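Local coordinates for protocadherin-19 isoform 1 (Danio rerio, PDB 5CO1), which is a calcium-dependent adhesion protein that appears to mediate homophilic adhesion in complex with the cadherin cdh2 and is essential for early neurulation in the anterior neural plate, at residues S48-T51 with K52-F55. Sequence-based numbering, arbitrary orientation.
Sequences SNLT and KQMF
Leu50 and Met54 make an apolar contact at the start of a short, weakly bonded helix: CD1 of Leu50 lies 3.9 Å from CE of Met54, and the two side chains pass each other at a slant. With chi1 near -60°, CG of Met54 sits beside its own backbone N and next to the Leu50 carbonyl; the bends at chi2 and chi3 then place CE against Leu50, which keeps some exposure. Thr51 and Phe55, both buried, make the other inner contact, with CG2 of Thr51 4.2 Å from CD2 of Phe55 and the Thr51 carbonyl O at the ring edge, near its plane. Both are tied to strand 77-86 through His78, which hydrogen-bonds OG1 of Thr51 and packs edge-to-face with the Phe55 ring.

The backbone follows a 3-10 pattern, each amide bonding the carbonyl three residues back: N of Lys52 to O of Asn49 (3.2 Å), N of Gln53 to O of Leu50 (3.1 Å) and N of Met54 to O of Thr51 (3.3 Å). N-H...O angles of 141-148° show that all three bonds are bent. Within the cadherin repeat, this turn links strand 39-46 to strand 55-57, on the side of the calcium sites between the two repeats: the Met54 side chain lies about 5 Å from that of Asp71, a calcium ligand.

The outer side faces solvent: Asn49, Lys52 and Gln53 are exposed. Gln53 bends at chi2 (135°), bringing its amide back over the preceding turn, where OE1 comes 3.8 Å from CD1 of Leu50. Lys52 touches chiefly through its base, CB against the Asn49 carbonyl, while its chain leads away and makes a cation-pi interaction with Phe46.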
loop_
_atom_site.group_PDB
_atom_site.type_symbol
_atom_site.label_atom_id
_atom_site.label_comp_id
_atom_site.label_asym_id
_atom_site.label_seq_id
_atom_site.Cartn_x
_atom_site.Cartn_y
_atom_site.Cartn_z
ATOM N N SER A 48 -16.459 -10.576 1.383
ATOM C CA SER A 48 -16.426 -9.406 0.503
ATOM C C SER A 48 -16.881 -9.797 -0.915
ATOM O O SER A 48 -16.571 -10.886 -1.379
ATOM C CB SER A 48 -14.992 -8.857 0.474
ATOM O OG SER A 48 -14.960 -7.482 0.142
ATOM N N ASN A 49 -17.605 -8.918 -1.607
ATOM C CA ASN A 49 -18.059 -9.224 -2.978
ATOM C C ASN A 49 -16.933 -9.093 -4.007
ATOM O O ASN A 49 -16.992 -9.659 -5.099
ATOM C CB ASN A 49 -19.251 -8.344 -3.378
ATOM C CG ASN A 49 -20.324 -9.132 -4.117
ATOM O OD1 ASN A 49 -21.158 -9.800 -3.499
ATOM N ND2 ASN A 49 -20.256 -9.121 -5.445
ATOM N N LEU A 50 -15.922 -8.319 -3.635
ATOM C CA LEU A 50 -14.632 -8.287 -4.301
ATOM C C LEU A 50 -13.956 -9.657 -4.339
ATOM O O LEU A 50 -13.307 -10.021 -5.317
ATOM C CB LEU A 50 -13.757 -7.277 -3.566
ATOM C CG LEU A 50 -12.272 -7.111 -3.894
ATOM C CD1 LEU A 50 -11.999 -6.888 -5.377
ATOM C CD2 LEU A 50 -11.738 -5.948 -3.065
ATOM N N THR A 51 -14.141 -10.441 -3.290
ATOM C CA THR A 51 -13.509 -11.742 -3.209
ATOM C C THR A 51 -13.971 -12.600 -4.394
ATOM O O THR A 51 -13.230 -13.428 -4.898
ATOM C CB THR A 51 -13.798 -12.403 -1.829
ATOM O OG1 THR A 51 -13.182 -11.638 -0.771
ATOM C CG2 THR A 51 -13.293 -13.843 -1.765
ATOM N N LYS A 52 -15.130 -12.270 -4.949
ATOM C CA LYS A 52 -15.740 -13.059 -6.027
ATOM C C LYS A 52 -15.001 -12.953 -7.380
ATOM O O LYS A 52 -14.943 -13.918 -8.125
ATOM C CB LYS A 52 -17.194 -12.630 -6.184
ATOM C CG LYS A 52 -18.123 -13.716 -6.681
ATOM C CD LYS A 52 -19.397 -13.100 -7.247
ATOM C CE LYS A 52 -20.347 -14.163 -7.766
ATOM N NZ LYS A 52 -20.828 -15.038 -6.661
ATOM N N GLN A 53 -14.368 -11.817 -7.653
ATOM C CA GLN A 53 -13.571 -11.634 -8.884
ATOM C C GLN A 53 -12.111 -12.118 -8.748
ATOM O O GLN A 53 -11.404 -12.285 -9.753
ATOM C CB GLN A 53 -13.542 -10.154 -9.281
ATOM C CG GLN A 53 -14.866 -9.420 -9.126
ATOM C CD GLN A 53 -14.712 -8.053 -8.470
ATOM O OE1 GLN A 53 -13.739 -7.333 -8.720
ATOM N NE2 GLN A 53 -15.687 -7.678 -7.644
ATOM N N MET A 54 -11.643 -12.247 -7.507
ATOM C CA MET A 54 -10.251 -12.526 -7.241
ATOM C C MET A 54 -9.892 -14.010 -7.305
ATOM O O MET A 54 -8.726 -14.364 -7.415
ATOM C CB MET A 54 -9.866 -11.974 -5.867
ATOM C CG MET A 54 -10.059 -10.473 -5.719
ATOM S SD MET A 54 -8.979 -9.517 -6.797
ATOM C CE MET A 54 -8.352 -8.353 -5.574
ATOM N N PHE A 55 -10.866 -14.896 -7.175
ATOM C CA PHE A 55 -10.533 -16.309 -7.091
ATOM C C PHE A 55 -11.533 -17.124 -7.883
ATOM O O PHE A 55 -12.724 -16.856 -7.831
ATOM C CB PHE A 55 -10.536 -16.778 -5.634
ATOM C CG PHE A 55 -9.562 -16.062 -4.758
ATOM C CD1 PHE A 55 -8.247 -16.513 -4.637
ATOM C CD2 PHE A 55 -9.977 -15.000 -3.979
ATOM C CE1 PHE A 55 -7.345 -15.858 -3.803
ATOM C CE2 PHE A 55 -9.074 -14.331 -3.146
ATOM C CZ PHE A 55 -7.753 -14.746 -3.073
#